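Local coordinates for uncharacterized protein (Bacteroides ovatus CL02T12C04, PDB 6PTM) that probably hydrolyses carrageenan chains from their ends, acting as an exo-carrageenase of glycoside hydrolase family 42, at residues K219-I224 / A279-T284; L286-C291 / P387-H392. All blocks are in the same frame, centred on the assembly; numbering follows the deposited sequence.

Contact 1. Residues K219-I224 / A279-T284; sequences KEDGSI and AGKQYT
K219 lays its aliphatic chain across one face of the Y283 ring. With CG anti to the backbone N (chi1 -173°), the chain runs from CB straight over the phenol. K219 CG first meets Y283 CE2 at 3.8 Å; K219 CD then lies over CE2 and CZ of the ring. K219 CE reaches a point over the middle of the Y283 ring, 3.4 Å from its centroid, in a CH-pi contact. There chi4 turns, so that NZ stays over the same face in a cation-pi contact while forming a salt bridge with D192. Lysine suits the place because its methylenes pack on the aromatic surface and its ammonium meets both ring and carboxylate. On the opposite face of Y283 lies CB of K281, offset toward the rim. Both segments are alpha-to-beta turns, one leading into strand 225-230 and the other into strand 288-292, at what is probably the N-terminal end of a TIM barrel. D221 pins the second turn: its OD1 accepts from Q282 N at 3.0 Å, met from above the carboxylate plane, and its backbone O takes a weak bond from Y283 N. Q282 NE2 comes within 3.6 Å of I224 CB; V156 O and W153 O take its amide hydrogens. A water accepts from K281 NZ and also bonds Y283 OH, probably bridging toward K219 O, and K281 NZ also bonds Y277 O.

Contact 2. Residues L286-C291 / P387-H392; sequences LGYMLC and PQAKTH
H392 turns its imidazole back over the neighbouring strand, and its NE2 donates to the backbone O of L286 at 2.7 Å. The bond is bent, 138° at the hydrogen, and the acceptor is tilted from the ring plane though the donor lies in the carbonyl plane of L286. One face of the imidazole covers Y288 O and M289 CA near its rim, while M289 CG comes within 3.6 Å of H392 CE1, the two side chains crossing at about a right angle. CG of H392 takes the position between its own backbone N and carbonyl carbon (chi1 50°), which folds the ring toward 286-289. Replacing the imidazole with the methyl of an alanine is likely to leave the L286 carbonyl without this donor and open a gap beside M289.

Parallel pairing supports this ring. Y288 N bonds K390 O at 2.7 Å, H392 N bonds Y288 O at 3.0 Å, and L290 N bonds H392 O at 2.8 Å. G287 fits tightly against K390 O and the imidazole, where any CB would clash with both. On the side of Y288 and T391 the contacts are partly apolar: Y288 CE1 rests 3.5 Å from A389 CB, a methyl small enough to admit the ring. L290 CD1 packs on T391 CB.

Further out, Y288 OH is anchored to D386, T391 N to E419, and the H392 ring meets that of F467 obliquely. Strand 288-292 is thus flanked by strand 225-230, whose F226 and F228 touch M289, and by 391-394. Helix 358-385 covers the Y288 side through I382, which touches both L290 and A389, while strand 466-471 closes in on H392 through F467 and T469.

In the fold
From the N terminus, helix 210-218 ends in the loop 219-224 and strand 225-230 follows; after helix 261-278 the chain returns at 279-284, where contact 1 closes a loop of 54 residues. The chain then passes through a short link into strand 288-292, and after helix 358-385 contact 2 closes a longer loop at 387-392. The two loops follow in series, neither nested nor crossed. Contact 1 joins the loops that enter strands 225-230 and 288-292; contact 2 joins strands 288-292 and 391-394 across a beta-alpha-beta connection that includes helix 358-385, probably within a (beta/alpha)8 barrel. Their centres lie about 13 Å apart, and I224 CG1 packs 3.8 Å from L286 N.

Contact 1. Residues K219-I224 / A279-T284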
ATOM      1  N   LYS A 219     -29.759  -4.502   7.236  1.00 24.11           N
ATOM      2  CA  LYS A 219     -28.457  -3.911   7.630  1.00 23.70           C
ATOM      3  C   LYS A 219     -28.614  -2.401   7.854  1.00 21.04           C
ATOM      4  O   LYS A 219     -29.060  -1.677   6.976  1.00 21.75           O
ATOM      5  CB  LYS A 219     -27.413  -4.281   6.582  1.00 22.86           C
ATOM      6  CG  LYS A 219     -25.999  -3.884   6.931  1.00 22.49           C
ATOM      7  CD  LYS A 219     -25.000  -4.378   5.910  1.00 22.31           C
ATOM      8  CE  LYS A 219     -23.634  -3.823   6.210  1.00 20.83           C
ATOM      9  NZ  LYS A 219     -23.212  -4.249   7.550  1.00 20.79           N
ATOM     10  N   GLU A 220     -28.180  -1.928   9.003  1.00 21.68           N
ATOM     11  CA  GLU A 220     -28.208  -0.496   9.341  1.00 24.66           C
ATOM     12  C   GLU A 220     -27.195   0.258   8.484  1.00 22.46           C
ATOM     13  O   GLU A 220     -26.203  -0.360   8.084  1.00 19.95           O
ATOM     14  CB  GLU A 220     -27.806  -0.293  10.799  1.00 32.02           C
ATOM     15  CG  GLU A 220     -28.786  -0.853  11.815  1.00 37.75           C
ATOM     16  CD  GLU A 220     -28.224  -0.744  13.231  1.00 46.36           C
ATOM     17  OE1 GLU A 220     -27.159  -0.064  13.406  1.00 44.51           O
ATOM     18  OE2 GLU A 220     -28.831  -1.332  14.155  1.00 52.42           O
ATOM     19  N   ASP A 221     -27.406   1.560   8.339  1.00 19.49           N
ATOM     20  CA  ASP A 221     -26.484   2.509   7.674  1.00 22.20           C
ATOM     21  C   ASP A 221     -25.049   2.300   8.174  1.00 21.22           C
ATOM     22  O   ASP A 221     -24.158   2.241   7.315  1.00 22.35           O
ATOM     23  CB  ASP A 221     -26.907   3.946   7.925  1.00 25.68           C
ATOM     24  CG  ASP A 221     -27.103   4.648   6.618  1.00 34.38           C
ATOM     25  OD1 ASP A 221     -26.145   5.354   6.180  1.00 36.58           O
ATOM     26  OD2 ASP A 221     -28.191   4.413   6.022  1.00 40.80           O
ATOM     27  N   GLY A 222     -24.857   2.321   9.498  1.00 18.38           N
ATOM     28  CA  GLY A 222     -23.730   1.707  10.230  1.00 19.69           C
ATOM     29  C   GLY A 222     -22.524   2.628  10.285  1.00 18.01           C
ATOM     30  O   GLY A 222     -22.710   3.846  10.274  1.00 18.27           O
ATOM     31  N   SER A 223     -21.323   2.064  10.373  1.00 18.81           N
ATOM     32  CA  SER A 223     -20.066   2.844  10.415  1.00 18.19           C
ATOM     33  C   SER A 223     -19.403   2.819   9.044  1.00 17.15           C
ATOM     34  O   SER A 223     -19.875   2.053   8.149  1.00 16.48           O
ATOM     35  CB  SER A 223     -19.144   2.348  11.497  1.00 18.98           C
ATOM     36  OG  SER A 223     -18.942   0.955  11.370  1.00 20.11           O
ATOM     37  N   ILE A 224     -18.364   3.639   8.862  1.00 14.72           N
ATOM     38  CA  ILE A 224     -17.725   3.731   7.534  1.00 15.49           C
ATOM     39  C   ILE A 224     -17.198   2.333   7.219  1.00 13.74           C
ATOM     40  O   ILE A 224     -16.701   1.653   8.124  1.00 15.49           O
ATOM     41  CB  ILE A 224     -16.655   4.827   7.442  1.00 15.27           C
ATOM     42  CG1 ILE A 224     -16.342   5.099   5.974  1.00 16.19           C
ATOM     43  CG2 ILE A 224     -15.436   4.467   8.287  1.00 15.81           C
ATOM     44  CD1 ILE A 224     -15.535   6.367   5.705  1.00 16.87           C
ATOM     45  N   ALA A 279     -26.803   1.599  -1.653  1.00 20.11           N
ATOM     46  CA  ALA A 279     -26.407   2.861  -2.318  1.00 20.32           C
ATOM     47  C   ALA A 279     -26.498   4.015  -1.315  1.00 21.55           C
ATOM     48  O   ALA A 279     -27.549   4.155  -0.642  1.00 18.66           O
ATOM     49  CB  ALA A 279     -27.249   3.125  -3.542  1.00 21.68           C
ATOM     50  N   GLY A 280     -25.402   4.757  -1.149  1.00 22.94           N
ATOM     51  CA  GLY A 280     -25.367   5.977  -0.327  1.00 23.93           C
ATOM     52  C   GLY A 280     -25.120   5.660   1.132  1.00 23.41           C
ATOM     53  O   GLY A 280     -24.993   6.595   1.921  1.00 26.14           O
ATOM     54  N   LYS A 281     -25.084   4.390   1.520  1.00 19.68           N
ATOM     55  CA  LYS A 281     -25.065   4.052   2.961  1.00 18.70           C
ATOM     56  C   LYS A 281     -23.655   4.264   3.517  1.00 19.05           C
ATOM     57  O   LYS A 281     -22.650   4.055   2.777  1.00 18.64           O
ATOM     58  CB  LYS A 281     -25.642   2.655   3.168  1.00 18.69           C
ATOM     59  CG  LYS A 281     -27.130   2.659   2.817  1.00 20.61           C
ATOM     60  CD  LYS A 281     -27.949   1.527   3.330  1.00 21.30           C
ATOM     61  CE  LYS A 281     -29.414   1.719   2.983  1.00 22.48           C
ATOM     62  NZ  LYS A 281     -30.149   0.477   3.309  1.00 25.14           N
ATOM     63  N   GLN A 282     -23.580   4.604   4.796  1.00 16.41           N
ATOM     64  CA  GLN A 282     -22.288   4.882   5.461  1.00 16.62           C
ATOM     65  C   GLN A 282     -21.372   3.650   5.306  1.00 16.45           C
ATOM     66  O   GLN A 282     -20.144   3.885   5.164  1.00 17.99           O
ATOM     67  CB  GLN A 282     -22.553   5.340   6.895  1.00 16.01           C
ATOM     68  CG  GLN A 282     -21.280   5.588   7.719  1.00 16.68           C
ATOM     69  CD  GLN A 282     -20.484   6.819   7.337  1.00 16.92           C
ATOM     70  OE1 GLN A 282     -20.780   7.491   6.337  1.00 16.87           O
ATOM     71  NE2 GLN A 282     -19.430   7.099   8.106  1.00 16.50           N
ATOM     72  N   TYR A 283     -21.899   2.401   5.244  1.00 16.72           N
ATOM     73  CA  TYR A 283     -21.051   1.172   5.199  1.00 15.94           C
ATOM     74  C   TYR A 283     -20.414   0.988   3.809  1.00 15.82           C
ATOM     75  O   TYR A 283     -19.610   0.067   3.659  1.00 15.88           O
ATOM     76  CB  TYR A 283     -21.771  -0.076   5.728  1.00 16.50           C
ATOM     77  CG  TYR A 283     -22.936  -0.607   4.923  1.00 17.04           C
ATOM     78  CD1 TYR A 283     -22.736  -1.304   3.737  1.00 17.23           C
ATOM     79  CD2 TYR A 283     -24.243  -0.439   5.362  1.00 18.90           C
ATOM     80  CE1 TYR A 283     -23.802  -1.796   2.983  1.00 17.42           C
ATOM     81  CE2 TYR A 283     -25.322  -0.935   4.631  1.00 18.72           C
ATOM     82  CZ  TYR A 283     -25.096  -1.634   3.448  1.00 18.05           C
ATOM     83  OH  TYR A 283     -26.138  -2.119   2.722  1.00 17.87           O
ATOM     84  N   THR A 284     -20.727   1.844   2.841  1.00 16.00           N
ATOM     85  CA  THR A 284     -20.080   1.889   1.506  1.00 16.40           C
ATOM     86  C   THR A 284     -19.111   3.067   1.419  1.00 16.30           C
ATOM     87  O   THR A 284     -18.524   3.224   0.347  1.00 17.28           O
ATOM     88  CB  THR A 284     -21.113   1.997   0.374  1.00 17.42           C
ATOM     89  OG1 THR A 284     -21.772   3.266   0.394  1.00 14.61           O
ATOM     90  CG2 THR A 284     -22.144   0.900   0.473  1.00 19.44           C
TER
HETATM   91  O   HOH W   1     -28.574  -2.062   3.940  1.00 23.79           O
HETATM   92  O   HOH W   2     -29.901   0.532   6.117  1.00 31.01           O

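Contact 2. Residues L286-C291 / P387-H392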
ATOM      1  N   LEU A 286     -16.057   3.779   2.397  1.00 14.91           N
ATOM      2  CA  LEU A 286     -14.674   3.447   1.963  1.00 14.77           C
ATOM      3  C   LEU A 286     -14.735   2.513   0.744  1.00 14.48           C
ATOM      4  O   LEU A 286     -13.739   1.852   0.440  1.00 14.46           O
ATOM      5  CB  LEU A 286     -13.878   2.868   3.137  1.00 14.77           C
ATOM      6  CG  LEU A 286     -13.104   3.918   3.933  1.00 15.61           C
ATOM      7  CD1 LEU A 286     -12.585   3.320   5.210  1.00 15.97           C
ATOM      8  CD2 LEU A 286     -11.947   4.526   3.134  1.00 16.20           C
ATOM      9  N   GLY A 287     -15.880   2.485   0.068  1.00 13.54           N
ATOM     10  CA  GLY A 287     -15.955   2.098  -1.335  1.00 13.03           C
ATOM     11  C   GLY A 287     -16.254   0.629  -1.537  1.00 14.08           C
ATOM     12  O   GLY A 287     -16.614  -0.104  -0.549  1.00 12.94           O
ATOM     13  N   TYR A 288     -16.203   0.256  -2.814  1.00 13.24           N
ATOM     14  CA  TYR A 288     -16.455  -1.097  -3.343  1.00 14.65           C
ATOM     15  C   TYR A 288     -15.125  -1.682  -3.820  1.00 14.59           C
ATOM     16  O   TYR A 288     -14.470  -1.156  -4.759  1.00 13.17           O
ATOM     17  CB  TYR A 288     -17.479  -1.040  -4.479  1.00 14.77           C
ATOM     18  CG  TYR A 288     -18.845  -0.541  -4.097  1.00 15.60           C
ATOM     19  CD1 TYR A 288     -19.083   0.821  -3.926  1.00 16.64           C
ATOM     20  CD2 TYR A 288     -19.923  -1.409  -4.002  1.00 15.58           C
ATOM     21  CE1 TYR A 288     -20.343   1.297  -3.606  1.00 16.34           C
ATOM     22  CE2 TYR A 288     -21.196  -0.947  -3.687  1.00 16.33           C
ATOM     23  CZ  TYR A 288     -21.403   0.411  -3.490  1.00 16.61           C
ATOM     24  OH  TYR A 288     -22.634   0.915  -3.212  1.00 15.57           O
ATOM     25  N   MET A 289     -14.724  -2.763  -3.166  1.00 15.12           N
ATOM     26  CA  MET A 289     -13.426  -3.435  -3.414  1.00 15.99           C
ATOM     27  C   MET A 289     -13.648  -4.500  -4.486  1.00 15.01           C
ATOM     28  O   MET A 289     -14.366  -5.481  -4.201  1.00 15.71           O
ATOM     29  CB  MET A 289     -12.953  -4.043  -2.095  1.00 18.08           C
ATOM     30  CG  MET A 289     -11.460  -4.225  -2.001  1.00 21.54           C
ATOM     31  SD  MET A 289     -10.899  -5.610  -2.950  1.00 26.95           S
ATOM     32  CE  MET A 289     -11.815  -6.999  -2.280  1.00 21.49           C
ATOM     33  N   LEU A 290     -13.136  -4.290  -5.698  1.00 13.19           N
ATOM     34  CA  LEU A 290     -13.645  -5.019  -6.883  1.00 14.12           C
ATOM     35  C   LEU A 290     -13.002  -6.407  -6.991  1.00 14.90           C
ATOM     36  O   LEU A 290     -13.630  -7.256  -7.619  1.00 15.10           O
ATOM     37  CB  LEU A 290     -13.423  -4.226  -8.175  1.00 14.09           C
ATOM     38  CG  LEU A 290     -14.115  -2.869  -8.238  1.00 14.73           C
ATOM     39  CD1 LEU A 290     -13.800  -2.162  -9.547  1.00 14.85           C
ATOM     40  CD2 LEU A 290     -15.615  -2.993  -8.031  1.00 14.91           C
ATOM     41  N   CYS A 291     -11.829  -6.636  -6.393  1.00 14.11           N
ATOM     42  CA  CYS A 291     -11.217  -7.978  -6.350  1.00 15.08           C
ATOM     43  C   CYS A 291     -10.063  -7.995  -5.338  1.00 15.56           C
ATOM     44  O   CYS A 291      -9.268  -7.023  -5.300  1.00 16.12           O
ATOM     45  CB  CYS A 291     -10.683  -8.385  -7.724  1.00 15.10           C
ATOM     46  SG  CYS A 291     -10.264 -10.146  -7.851  1.00 15.29           S
ATOM     47  N   PRO A 387     -24.692   5.954  -7.870  1.00 24.84           N
ATOM     48  CA  PRO A 387     -23.916   6.928  -8.636  1.00 25.61           C
ATOM     49  C   PRO A 387     -22.830   7.651  -7.808  1.00 26.30           C
ATOM     50  O   PRO A 387     -21.948   8.228  -8.416  1.00 27.70           O
ATOM     51  CB  PRO A 387     -24.986   7.889  -9.186  1.00 27.16           C
ATOM     52  CG  PRO A 387     -26.310   7.157  -8.977  1.00 26.69           C
ATOM     53  CD  PRO A 387     -26.107   6.345  -7.710  1.00 27.36           C
ATOM     54  N   GLN A 388     -22.839   7.508  -6.477  1.00 25.12           N
ATOM     55  CA  GLN A 388     -21.778   8.002  -5.562  1.00 25.29           C
ATOM     56  C   GLN A 388     -20.698   6.923  -5.294  1.00 21.65           C
ATOM     57  O   GLN A 388     -19.820   7.166  -4.494  1.00 18.79           O
ATOM     58  CB  GLN A 388     -22.402   8.452  -4.232  1.00 30.78           C
ATOM     59  CG  GLN A 388     -23.492   9.507  -4.381  1.00 37.04           C
ATOM     60  CD  GLN A 388     -23.009  10.641  -5.252  1.00 50.76           C
ATOM     61  OE1 GLN A 388     -23.560  10.916  -6.321  1.00 56.45           O
ATOM     62  NE2 GLN A 388     -21.933  11.288  -4.816  1.00 57.94           N
ATOM     63  N   ALA A 389     -20.740   5.759  -5.918  1.00 19.28           N
ATOM     64  CA  ALA A 389     -19.842   4.639  -5.551  1.00 18.19           C
ATOM     65  C   ALA A 389     -18.386   5.060  -5.764  1.00 16.08           C
ATOM     66  O   ALA A 389     -18.046   5.556  -6.834  1.00 17.13           O
ATOM     67  CB  ALA A 389     -20.164   3.403  -6.357  1.00 18.73           C
ATOM     68  N   LYS A 390     -17.540   4.765  -4.790  1.00 16.08           N
ATOM     69  CA  LYS A 390     -16.082   4.853  -4.969  1.00 15.62           C
ATOM     70  C   LYS A 390     -15.577   3.414  -5.053  1.00 14.76           C
ATOM     71  O   LYS A 390     -15.994   2.597  -4.227  1.00 14.97           O
ATOM     72  CB  LYS A 390     -15.490   5.696  -3.847  1.00 16.33           C
ATOM     73  CG  LYS A 390     -16.036   7.109  -3.700  1.00 18.87           C
ATOM     74  CD  LYS A 390     -14.924   7.969  -3.122  1.00 22.72           C
ATOM     75  CE  LYS A 390     -15.279   9.217  -2.346  1.00 25.01           C
ATOM     76  NZ  LYS A 390     -16.701   9.559  -2.327  1.00 23.60           N
ATOM     77  N   THR A 391     -14.752   3.117  -6.047  1.00 13.14           N
ATOM     78  CA  THR A 391     -14.206   1.768  -6.235  1.00 12.60           C
ATOM     79  C   THR A 391     -12.708   1.791  -5.977  1.00 12.25           C
ATOM     80  O   THR A 391     -12.043   2.828  -6.195  1.00 11.65           O
ATOM     81  CB  THR A 391     -14.561   1.198  -7.610  1.00 13.46           C
ATOM     82  OG1 THR A 391     -13.874   1.936  -8.626  1.00 14.33           O
ATOM     83  CG2 THR A 391     -16.056   1.217  -7.847  1.00 13.85           C
ATOM     84  N   HIS A 392     -12.219   0.613  -5.628  1.00 12.21           N
ATOM     85  CA  HIS A 392     -10.789   0.299  -5.546  1.00 12.77           C
ATOM     86  C   HIS A 392     -10.609  -1.193  -5.700  1.00 12.90           C
ATOM     87  O   HIS A 392     -11.589  -1.949  -5.679  1.00 13.13           O
ATOM     88  CB  HIS A 392     -10.201   0.837  -4.224  1.00 12.63           C
ATOM     89  CG  HIS A 392     -10.980   0.449  -3.021  1.00 12.75           C
ATOM     90  ND1 HIS A 392     -10.600  -0.599  -2.201  1.00 13.14           N
ATOM     91  CD2 HIS A 392     -12.086   0.994  -2.476  1.00 13.62           C
ATOM     92  CE1 HIS A 392     -11.458  -0.697  -1.209  1.00 15.70           C
ATOM     93  NE2 HIS A 392     -12.390   0.291  -1.345  1.00 13.34           N
TER